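PDB 3HOL: TbpB from Actinobacillus pleuropneumoniae, which is an outer-membrane lipoprotein that probably binds host transferrin as part of the bacterial receptor for iron acquisition. Local coordinates for residues G209-S214 against Q232-G237; F227-Q232 against F250-K255. One frame throughout, in Å; residues are numbered along the deposited sequence.

Contact 1. Residues G209-S214 against Q232-G237; sequences GAATAS and QSLEGG
G209 and L234 pair their backbones across two antiparallel strands, 206-213 and 231-239, of the β-barrel in the N-terminal half of the protein. They form a hydrogen-bonded pair: G209 N gives a bond of 2.9 Å to L234 O, and L234 N returns one of 3.2 Å to G209 O. The return bond is less regular, since its donor stands well above the carbonyl plane, and the strand directions are 122° apart rather than truly antiparallel. Beyond this pair the register slips. A211 is bonded to S231, so Q232 and S233 together stand opposite A210, an irregularity of the kind seen in a β-bulge, at the point where the chain turns a corner.

L234 fills the buried side of the pair. Its CB rests 3.6 Å from G209 O, where glycine, having no side chain, brings only its backbone against the leucine. With CG anti to the backbone N (chi1 -171°), the branch carries CD1 to 4.1 Å from A210 O and 4.5 Å from A211 CB, the latter a loose apolar contact. V198, F207 and F250 pack around the same leucine, an apolar residue suited to this enclosed position.

Q232, by contrast, lies on the exposed side, where a long polar chain can meet solvent. Its bend at chi2 brings the amide back over strand 206-213, with NE2 packed 3.6 Å from A210 CB. The other end of that amide reaches a water, 2.6 Å from Q232 OE1, which also lies 3.2 Å from A211 O.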
loop_
_atom_site.group_PDB
_atom_site.type_symbol
_atom_site.label_atom_id
_atom_site.label_comp_id
_atom_site.label_asym_id
_atom_site.label_seq_id
_atom_site.Cartn_x
_atom_site.Cartn_y
_atom_site.Cartn_z
ATOM N N GLY A 209 7.780 -5.244 -13.258
ATOM C CA GLY A 209 8.186 -6.053 -14.384
ATOM C C GLY A 209 8.483 -5.254 -15.629
ATOM O O GLY A 209 9.046 -4.157 -15.534
ATOM N N ALA A 210 8.057 -5.786 -16.786
ATOM C CA ALA A 210 8.434 -5.249 -18.074
ATOM C C ALA A 210 7.298 -5.256 -19.083
ATOM O O ALA A 210 6.419 -6.132 -19.047
ATOM C CB ALA A 210 9.664 -6.045 -18.625
ATOM N N ALA A 211 7.313 -4.298 -20.013
ATOM C CA ALA A 211 6.395 -4.376 -21.165
ATOM C C ALA A 211 7.273 -4.617 -22.383
ATOM O O ALA A 211 8.304 -3.938 -22.553
ATOM C CB ALA A 211 5.586 -3.060 -21.337
ATOM N N THR A 212 6.899 -5.592 -23.200
ATOM C CA THR A 212 7.645 -5.917 -24.426
ATOM C C THR A 212 6.891 -5.425 -25.634
ATOM O O THR A 212 5.739 -5.836 -25.835
ATOM C CB THR A 212 7.836 -7.453 -24.550
ATOM O OG1 THR A 212 8.554 -7.899 -23.401
ATOM C CG2 THR A 212 8.611 -7.830 -25.849
ATOM N N ALA A 213 7.500 -4.513 -26.401
ATOM C CA ALA A 213 6.850 -4.008 -27.615
ATOM C C ALA A 213 6.638 -5.134 -28.608
ATOM O O ALA A 213 7.600 -5.870 -28.924
ATOM C CB ALA A 213 7.654 -2.907 -28.249
ATOM N N SER A 214 5.417 -5.279 -29.130
ATOM C CA SER A 214 5.121 -6.411 -30.033
ATOM C C SER A 214 5.652 -6.153 -31.453
ATOM O O SER A 214 5.947 -7.091 -32.164
ATOM C CB SER A 214 3.620 -6.740 -30.082
ATOM O OG SER A 214 3.095 -6.960 -28.771
ATOM N N GLN A 232 11.366 -1.489 -18.941
ATOM C CA GLN A 232 11.706 -2.267 -17.751
ATOM C C GLN A 232 11.114 -1.589 -16.541
ATOM O O GLN A 232 11.527 -1.875 -15.409
ATOM C CB GLN A 232 13.249 -2.331 -17.568
ATOM C CG GLN A 232 14.038 -2.998 -18.680
ATOM C CD GLN A 232 13.432 -4.300 -19.242
ATOM O OE1 GLN A 232 13.197 -4.404 -20.462
ATOM N NE2 GLN A 232 13.193 -5.300 -18.365
ATOM N N SER A 233 10.157 -0.681 -16.730
ATOM C CA SER A 233 9.640 0.078 -15.580
ATOM C C SER A 233 8.124 -0.066 -15.435
ATOM O O SER A 233 7.396 0.910 -15.180
ATOM C CB SER A 233 10.040 1.560 -15.674
ATOM O OG SER A 233 9.490 2.153 -16.864
ATOM N N LEU A 234 7.635 -1.285 -15.609
ATOM C CA LEU A 234 6.220 -1.538 -15.351
ATOM C C LEU A 234 6.046 -1.703 -13.848
ATOM O O LEU A 234 6.723 -2.532 -13.227
ATOM C CB LEU A 234 5.746 -2.811 -16.072
ATOM C CG LEU A 234 4.212 -3.016 -16.022
ATOM C CD1 LEU A 234 3.698 -3.645 -17.336
ATOM C CD2 LEU A 234 3.824 -3.879 -14.860
ATOM N N GLU A 235 5.125 -0.950 -13.260
ATOM C CA GLU A 235 4.867 -1.057 -11.813
ATOM C C GLU A 235 3.439 -0.699 -11.597
ATOM O O GLU A 235 2.934 0.325 -12.163
ATOM C CB GLU A 235 5.778 -0.112 -10.981
ATOM C CG GLU A 235 5.906 -0.422 -9.437
ATOM C CD GLU A 235 4.732 0.035 -8.543
ATOM O OE1 GLU A 235 3.865 0.857 -8.974
ATOM O OE2 GLU A 235 4.685 -0.416 -7.354
ATOM N N GLY A 236 2.768 -1.502 -10.765
ATOM C CA GLY A 236 1.388 -1.153 -10.394
ATOM C C GLY A 236 0.981 -1.829 -9.113
ATOM O O GLY A 236 1.829 -2.358 -8.433
ATOM N N GLY A 237 -0.314 -1.798 -8.795
ATOM C CA GLY A 237 -0.790 -2.371 -7.553
ATOM C C GLY A 237 -2.148 -3.026 -7.704
ATOM O O GLY A 237 -2.882 -2.760 -8.687
HETATM O O HOH W 1 11.145 -5.198 -21.785
#

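Contact 2. Residues F227-Q232 against F250-K255; sequences FSADSQ and FVANDK
S231 overlaps the ring of F250 obliquely, its CB 3.4 Å from F250 CD1. Turning OG anti to the backbone N (chi1 180°) directs the hydroxyl at the neighbouring backbone, where it donates to V251 O over 2.6 Å from above the carbonyl plane. Because OG also accepts from S233 N, a serine here both gives and takes a bond in a buried place. F250 suits the other side of the overlap: its ring meets Y196 edge-to-face and packs against A211 and A259.

Farther along, N253 holds segment 227-232 by two bonds, one from its backbone and one from its side chain. Its backbone N donates to D230 O over 2.9 Å, nearly straight at 168° and in the carbonyl plane. Its side chain folds over to place OD1 2.8 Å from Q232 N, so one asparagine satisfies both a carbonyl and an N-H of the loop; its amide plane lies 43° from that of Q232. The carboxylate of D230 turns elsewhere, to A213 N and the ammonium of K216.

At the loop end of the contact, the methyl of A229 meets A252 CB at 3.8 Å and D254 OD1 at 3.5 Å, an oxygen itself hydrogen-bonded to S256 OG. A252-K255 is a type I β-turn, closed by K255 N to A252 O, and it links strands 245-251 and 257-265 of the antiparallel barrel.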
loop_
_atom_site.group_PDB
_atom_site.type_symbol
_atom_site.label_atom_id
_atom_site.label_comp_id
_atom_site.label_asym_id
_atom_site.label_seq_id
_atom_site.Cartn_x
_atom_site.Cartn_y
_atom_site.Cartn_z
ATOM N N PHE A 227 4.994 2.681 -30.662
ATOM C CA PHE A 227 5.071 1.688 -29.557
ATOM C C PHE A 227 6.203 0.689 -29.806
ATOM O O PHE A 227 6.004 -0.529 -29.680
ATOM C CB PHE A 227 3.724 0.923 -29.465
ATOM C CG PHE A 227 2.508 1.837 -29.587
ATOM C CD1 PHE A 227 2.143 2.651 -28.532
ATOM C CD2 PHE A 227 1.760 1.888 -30.780
ATOM C CE1 PHE A 227 1.049 3.523 -28.625
ATOM C CE2 PHE A 227 0.668 2.759 -30.892
ATOM C CZ PHE A 227 0.314 3.577 -29.808
ATOM N N SER A 228 7.379 1.211 -30.168
ATOM C CA SER A 228 8.457 0.318 -30.632
ATOM C C SER A 228 9.412 -0.022 -29.498
ATOM O O SER A 228 10.192 -0.971 -29.613
ATOM C CB SER A 228 9.233 0.931 -31.818
ATOM O OG SER A 228 9.965 2.104 -31.420
ATOM N N ALA A 229 9.367 0.764 -28.431
ATOM C CA ALA A 229 10.353 0.662 -27.340
ATOM C C ALA A 229 9.851 -0.236 -26.227
ATOM O O ALA A 229 8.672 -0.172 -25.863
ATOM C CB ALA A 229 10.636 2.027 -26.783
ATOM N N ASP A 230 10.728 -1.076 -25.690
ATOM C CA ASP A 230 10.381 -1.851 -24.499
ATOM C C ASP A 230 10.432 -0.964 -23.253
ATOM O O ASP A 230 10.976 0.162 -23.281
ATOM C CB ASP A 230 11.391 -2.998 -24.287
ATOM C CG ASP A 230 11.352 -4.061 -25.394
ATOM O OD1 ASP A 230 10.314 -4.321 -25.996
ATOM O OD2 ASP A 230 12.400 -4.653 -25.676
ATOM N N SER A 231 9.878 -1.479 -22.156
ATOM C CA SER A 231 9.983 -0.852 -20.826
ATOM C C SER A 231 10.397 -1.871 -19.771
ATOM O O SER A 231 9.797 -2.951 -19.680
ATOM C CB SER A 231 8.620 -0.319 -20.360
ATOM O OG SER A 231 8.751 0.284 -19.076
ATOM N N GLN A 232 11.366 -1.489 -18.941
ATOM C CA GLN A 232 11.706 -2.267 -17.751
ATOM C C GLN A 232 11.114 -1.589 -16.541
ATOM O O GLN A 232 11.527 -1.875 -15.409
ATOM C CB GLN A 232 13.249 -2.331 -17.568
ATOM C CG GLN A 232 14.038 -2.998 -18.680
ATOM C CD GLN A 232 13.432 -4.300 -19.242
ATOM O OE1 GLN A 232 13.197 -4.404 -20.462
ATOM N NE2 GLN A 232 13.193 -5.300 -18.365
ATOM N N PHE A 250 3.743 2.128 -17.125
ATOM C CA PHE A 250 5.132 1.927 -17.441
ATOM C C PHE A 250 5.664 3.087 -18.267
ATOM O O PHE A 250 4.884 3.865 -18.882
ATOM C CB PHE A 250 5.413 0.582 -18.140
ATOM C CG PHE A 250 4.841 0.461 -19.530
ATOM C CD1 PHE A 250 5.475 1.043 -20.601
ATOM C CD2 PHE A 250 3.694 -0.312 -19.758
ATOM C CE1 PHE A 250 4.972 0.906 -21.911
ATOM C CE2 PHE A 250 3.172 -0.485 -21.078
ATOM C CZ PHE A 250 3.816 0.151 -22.156
ATOM N N VAL A 251 6.987 3.184 -18.297
ATOM C CA VAL A 251 7.645 4.202 -19.147
ATOM C C VAL A 251 8.601 3.524 -20.130
ATOM O O VAL A 251 9.419 2.681 -19.719
ATOM C CB VAL A 251 8.400 5.242 -18.299
ATOM C CG1 VAL A 251 8.846 6.494 -19.165
ATOM C CG2 VAL A 251 7.586 5.652 -17.081
ATOM N N ALA A 252 8.516 3.880 -21.419
ATOM C CA ALA A 252 9.454 3.333 -22.418
ATOM C C ALA A 252 10.909 3.613 -21.958
ATOM O O ALA A 252 11.184 4.685 -21.371
ATOM C CB ALA A 252 9.179 3.974 -23.799
ATOM N N ASN A 253 11.817 2.672 -22.218
ATOM C CA ASN A 253 13.200 2.816 -21.801
ATOM C C ASN A 253 13.892 4.046 -22.439
ATOM O O ASN A 253 14.753 4.620 -21.822
ATOM C CB ASN A 253 13.997 1.535 -22.038
ATOM C CG ASN A 253 13.509 0.390 -21.201
ATOM O OD1 ASN A 253 12.902 0.560 -20.117
ATOM N ND2 ASN A 253 13.760 -0.810 -21.702
ATOM N N ASP A 254 13.447 4.482 -23.617
ATOM C CA ASP A 254 13.951 5.728 -24.227
ATOM C C ASP A 254 13.046 6.935 -23.921
ATOM O O ASP A 254 13.167 7.978 -24.576
ATOM C CB ASP A 254 14.083 5.554 -25.741
ATOM C CG ASP A 254 12.722 5.413 -26.443
ATOM O OD1 ASP A 254 11.687 5.256 -25.779
ATOM O OD2 ASP A 254 12.675 5.441 -27.678
ATOM N N LYS A 255 12.165 6.824 -22.923
ATOM C CA LYS A 255 11.286 7.953 -22.528
ATOM C C LYS A 255 10.346 8.495 -23.635
ATOM O O LYS A 255 9.903 9.634 -23.563
ATOM C CB LYS A 255 12.076 9.109 -21.899
ATOM C CG LYS A 255 13.001 8.704 -20.736
ATOM C CD LYS A 255 13.718 9.922 -20.197
ATOM C CE LYS A 255 14.317 9.626 -18.821
ATOM N NZ LYS A 255 15.738 9.295 -18.931
#

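Both contacts lie on strand 231-239, which has 206-213 as one neighbour in the barrel sheet and 245-251 as the other; their centres are about 8 Å apart. Q232 belongs to both, its backbone N held by contact 2 while its side chain reaches into contact 1. Two further probable hydrogen bonds tie them together: A211 N to S231 O at 2.8 Å, and A213 N to D230 OD1, also at 2.8 Å. The second is a side-chain bond that ties the end of strand 206-213 to the loop segment of contact 2. F250 of contact 2 also reaches A211 and L234 of contact 1, which puts residues of three neighbouring strands in one apolar cluster.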